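Local coordinates for type IV secretion system protein VirB11 (Brucella suis, PDB 2GZA) that hydrolyses ATP as the hexameric VirB11 ATPase of a type IV secretion system that could be required to establish the pathogen's replication niche in its host, at residues C[67-77]-C[104-115]. Numbering follows the deposited sequence.
Sequences YEHLISLGTAT and IVRPPACEHGTI
Ile115 meets three side chains of segment 67-77 of helix 67-81: Tyr67, Leu70 and Ile71. Its CG1 lies 3.7 Å from Leu70 CB, the two side chains lying alongside and running opposite ways, while its CD1 comes within 3.7 Å of Ile71 CD1, where the two isoleucine side chains meet nearly perpendicular. The same CD1 approaches Tyr67 CE1 obliquely at 3.9 Å. One turn further along the helix, Ile104, extended with CD1 anti to CA (chi2 -179°), lays that methyl 3.8 Å from Gly74 CA, where the helix has no side chain, and tip to tip with Thr77.

Tyr67 supplies the aromatic part. With CG anti to the backbone N (chi1 -178°), its ring reaches the 107-115 loop, CE1 lying 3.7 Å from Pro107 CG, and meets the Gly113 carbonyl obliquely, CD1 to O 3.5 Å. Gly113, at positive phi, belongs to the type II turn 111-114.

Among polar groups, Thr77 OG1 donates to Gly74 O (2.6 Å) within the helix, tilted 25° from the carbonyl plane, which ties its hydroxyl to the helix beside the Ile104 methyl. Outside the two segments, Glu111 makes a salt bridge to Arg45.

Helix 67-81 thus packs against the antiparallel sheet at strand 101-105 and the loop leading into strand 116-120, while its Leu73 and Thr77 also touch helix 13-26. No hydrogen bond crosses between the segments, so shape and apolar burial, rather than directed bonds, appear to join them.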
loop_
_atom_site.group_PDB
_atom_site.type_symbol
_atom_site.label_atom_id
_atom_site.label_comp_id
_atom_site.label_asym_id
_atom_site.label_seq_id
_atom_site.Cartn_x
_atom_site.Cartn_y
_atom_site.Cartn_z
ATOM N N TYR C 67 48.389 -12.506 -20.333
ATOM C CA TYR C 67 47.411 -12.673 -19.265
ATOM C C TYR C 67 47.939 -12.151 -17.926
ATOM O O TYR C 67 47.256 -11.380 -17.250
ATOM C CB TYR C 67 47.002 -14.155 -19.174
ATOM C CG TYR C 67 45.954 -14.499 -18.135
ATOM C CD1 TYR C 67 44.598 -14.270 -18.370
ATOM C CD2 TYR C 67 46.319 -15.084 -16.928
ATOM C CE1 TYR C 67 43.632 -14.600 -17.413
ATOM C CE2 TYR C 67 45.370 -15.418 -15.972
ATOM C CZ TYR C 67 44.032 -15.175 -16.214
ATOM O OH TYR C 67 43.108 -15.513 -15.255
ATOM N N GLU C 68 49.164 -12.543 -17.576
ATOM C CA GLU C 68 49.777 -12.207 -16.286
ATOM C C GLU C 68 49.969 -10.701 -16.080
ATOM O O GLU C 68 49.804 -10.197 -14.971
ATOM C CB GLU C 68 51.103 -12.955 -16.098
ATOM C CG GLU C 68 51.016 -14.482 -16.283
ATOM C CD GLU C 68 49.918 -15.140 -15.444
ATOM O OE1 GLU C 68 49.794 -14.801 -14.249
ATOM O OE2 GLU C 68 49.181 -15.996 -15.982
ATOM N N HIS C 69 50.312 -10.003 -17.158
ATOM C CA HIS C 69 50.367 -8.541 -17.198
ATOM C C HIS C 69 49.066 -7.918 -16.700
ATOM O O HIS C 69 49.069 -7.001 -15.874
ATOM C CB HIS C 69 50.574 -8.085 -18.645
ATOM C CG HIS C 69 51.955 -7.594 -18.953
ATOM N ND1 HIS C 69 53.043 -8.432 -19.043
ATOM C CD2 HIS C 69 52.413 -6.349 -19.236
ATOM C CE1 HIS C 69 54.118 -7.722 -19.345
ATOM N NE2 HIS C 69 53.762 -6.454 -19.467
ATOM N N LEU C 70 47.957 -8.425 -17.237
ATOM C CA LEU C 70 46.622 -7.900 -16.960
ATOM C C LEU C 70 46.159 -8.238 -15.546
ATOM O O LEU C 70 45.463 -7.440 -14.914
ATOM C CB LEU C 70 45.612 -8.427 -17.981
ATOM C CG LEU C 70 45.968 -8.341 -19.466
ATOM C CD1 LEU C 70 45.078 -9.271 -20.281
ATOM C CD2 LEU C 70 45.905 -6.906 -19.996
ATOM N N ILE C 71 46.556 -9.418 -15.063
ATOM C CA ILE C 71 46.307 -9.835 -13.686
ATOM C C ILE C 71 46.930 -8.803 -12.750
ATOM O O ILE C 71 46.261 -8.250 -11.872
ATOM C CB ILE C 71 46.881 -11.270 -13.398
ATOM C CG1 ILE C 71 46.097 -12.356 -14.152
ATOM C CG2 ILE C 71 46.923 -11.580 -11.893
ATOM C CD1 ILE C 71 44.697 -12.652 -13.611
ATOM N N SER C 72 48.216 -8.545 -12.977
ATOM C CA SER C 72 48.997 -7.573 -12.219
ATOM C C SER C 72 48.420 -6.168 -12.311
ATOM O O SER C 72 48.429 -5.424 -11.328
ATOM C CB SER C 72 50.443 -7.528 -12.740
ATOM O OG SER C 72 51.069 -8.792 -12.683
ATOM N N LEU C 73 47.954 -5.808 -13.502
ATOM C CA LEU C 73 47.306 -4.519 -13.727
ATOM C C LEU C 73 46.092 -4.373 -12.827
ATOM O O LEU C 73 45.928 -3.341 -12.181
ATOM C CB LEU C 73 46.923 -4.345 -15.198
ATOM C CG LEU C 73 46.025 -3.168 -15.594
ATOM C CD1 LEU C 73 46.621 -1.828 -15.206
ATOM C CD2 LEU C 73 45.760 -3.200 -17.073
ATOM N N GLY C 74 45.264 -5.417 -12.780
ATOM C CA GLY C 74 44.077 -5.439 -11.932
ATOM C C GLY C 74 44.393 -5.188 -10.475
ATOM O O GLY C 74 43.844 -4.275 -9.857
ATOM N N THR C 75 45.294 -5.995 -9.931
ATOM C CA THR C 75 45.654 -5.912 -8.519
ATOM C C THR C 75 46.203 -4.538 -8.152
ATOM O O THR C 75 45.820 -3.962 -7.133
ATOM C CB THR C 75 46.661 -7.011 -8.110
ATOM O OG1 THR C 75 47.896 -6.820 -8.810
ATOM C CG2 THR C 75 46.098 -8.402 -8.412
ATOM N N ALA C 76 47.084 -4.010 -8.997
ATOM C CA ALA C 76 47.673 -2.692 -8.785
ATOM C C ALA C 76 46.611 -1.603 -8.722
ATOM O O ALA C 76 46.685 -0.719 -7.862
ATOM C CB ALA C 76 48.707 -2.385 -9.857
ATOM N N THR C 77 45.624 -1.685 -9.612
ATOM C CA THR C 77 44.542 -0.708 -9.649
ATOM C C THR C 77 43.645 -0.858 -8.425
ATOM O O THR C 77 43.189 0.141 -7.863
ATOM C CB THR C 77 43.711 -0.802 -10.946
ATOM O OG1 THR C 77 43.053 -2.071 -11.013
ATOM C CG2 THR C 77 44.594 -0.630 -12.167
ATOM N N ILE C 104 37.511 -3.216 -14.864
ATOM C CA ILE C 104 38.201 -4.481 -15.026
ATOM C C ILE C 104 37.334 -5.649 -14.573
ATOM O O ILE C 104 36.799 -5.658 -13.459
ATOM C CB ILE C 104 39.573 -4.509 -14.305
ATOM C CG1 ILE C 104 40.466 -3.366 -14.807
ATOM C CG2 ILE C 104 40.262 -5.863 -14.516
ATOM C CD1 ILE C 104 41.848 -3.319 -14.191
ATOM N N VAL C 105 37.186 -6.620 -15.466
ATOM C CA VAL C 105 36.528 -7.881 -15.151
ATOM C C VAL C 105 37.536 -9.012 -15.315
ATOM O O VAL C 105 38.213 -9.100 -16.339
ATOM C CB VAL C 105 35.314 -8.150 -16.063
ATOM C CG1 VAL C 105 34.450 -9.277 -15.487
ATOM C CG2 VAL C 105 34.496 -6.892 -16.250
ATOM N N ARG C 106 37.640 -9.868 -14.300
ATOM C CA ARG C 106 38.543 -11.017 -14.359
ATOM C C ARG C 106 37.809 -12.382 -14.373
ATOM O O ARG C 106 36.633 -12.450 -14.014
ATOM C CB ARG C 106 39.644 -10.932 -13.288
ATOM C CG ARG C 106 39.195 -11.129 -11.866
ATOM C CD ARG C 106 40.290 -11.774 -11.039
ATOM N NE ARG C 106 40.208 -13.236 -11.079
ATOM C CZ ARG C 106 41.188 -14.063 -10.731
ATOM N NH1 ARG C 106 42.354 -13.591 -10.311
ATOM N NH2 ARG C 106 40.999 -15.374 -10.808
ATOM N N PRO C 107 38.508 -13.451 -14.818
ATOM C CA PRO C 107 38.169 -14.829 -15.206
ATOM C C PRO C 107 37.025 -15.685 -14.630
ATOM O O PRO C 107 36.579 -16.594 -15.337
ATOM C CB PRO C 107 39.485 -15.554 -15.039
ATOM C CG PRO C 107 40.412 -14.585 -15.561
ATOM C CD PRO C 107 39.946 -13.241 -15.040
ATOM N N PRO C 108 36.598 -15.511 -13.366
ATOM C CA PRO C 108 35.314 -16.227 -13.259
ATOM C C PRO C 108 34.204 -15.459 -13.992
ATOM O O PRO C 108 33.405 -16.067 -14.704
ATOM C CB PRO C 108 35.059 -16.318 -11.756
ATOM C CG PRO C 108 35.876 -15.212 -11.158
ATOM C CD PRO C 108 37.039 -14.917 -12.093
ATOM N N ALA C 109 34.189 -14.135 -13.855
ATOM C CA ALA C 109 33.127 -13.322 -14.440
ATOM C C ALA C 109 33.286 -13.033 -15.940
ATOM O O ALA C 109 32.337 -12.598 -16.586
ATOM C CB ALA C 109 32.947 -12.039 -13.652
ATOM N N CYS C 110 34.475 -13.270 -16.488
ATOM C CA CYS C 110 34.697 -13.175 -17.934
ATOM C C CYS C 110 35.342 -14.458 -18.454
ATOM O O CYS C 110 35.792 -15.277 -17.670
ATOM C CB CYS C 110 35.564 -11.962 -18.285
ATOM S SG CYS C 110 37.324 -12.136 -17.885
ATOM N N GLU C 111 35.386 -14.615 -19.774
ATOM C CA GLU C 111 35.980 -15.779 -20.436
ATOM C C GLU C 111 37.320 -16.157 -19.819
ATOM O O GLU C 111 38.174 -15.289 -19.607
ATOM C CB GLU C 111 36.166 -15.485 -21.927
ATOM C CG GLU C 111 36.578 -16.672 -22.810
ATOM C CD GLU C 111 36.834 -16.281 -24.271
ATOM O OE1 GLU C 111 36.259 -15.292 -24.755
ATOM O OE2 GLU C 111 37.619 -16.972 -24.949
ATOM N N HIS C 112 37.499 -17.449 -19.536
ATOM C CA HIS C 112 38.729 -17.944 -18.921
ATOM C C HIS C 112 39.942 -17.690 -19.803
ATOM O O HIS C 112 39.859 -17.773 -21.031
ATOM C CB HIS C 112 38.619 -19.424 -18.539
ATOM C CG HIS C 112 38.600 -20.361 -19.703
ATOM N ND1 HIS C 112 37.433 -20.885 -20.221
ATOM C CD2 HIS C 112 39.609 -20.882 -20.443
ATOM C CE1 HIS C 112 37.721 -21.681 -21.234
ATOM N NE2 HIS C 112 39.035 -21.696 -21.389
ATOM N N GLY C 113 41.060 -17.372 -19.158
ATOM C CA GLY C 113 42.281 -17.016 -19.854
ATOM C C GLY C 113 42.216 -15.642 -20.487
ATOM O O GLY C 113 43.074 -15.301 -21.303
ATOM N N THR C 114 41.191 -14.864 -20.130
ATOM C CA THR C 114 41.055 -13.462 -20.566
ATOM C C THR C 114 40.809 -12.529 -19.383
ATOM O O THR C 114 40.268 -12.939 -18.359
ATOM C CB THR C 114 39.880 -13.243 -21.560
ATOM O OG1 THR C 114 38.631 -13.372 -20.870
ATOM C CG2 THR C 114 39.921 -14.233 -22.714
ATOM N N ILE C 115 41.220 -11.273 -19.543
ATOM C CA ILE C 115 40.829 -10.187 -18.654
ATOM C C ILE C 115 40.211 -9.103 -19.528
ATOM O O ILE C 115 40.707 -8.833 -20.623
ATOM C CB ILE C 115 42.040 -9.595 -17.905
ATOM C CG1 ILE C 115 42.847 -10.693 -17.202
ATOM C CG2 ILE C 115 41.614 -8.467 -16.952
ATOM C CD1 ILE C 115 42.226 -11.238 -15.940
#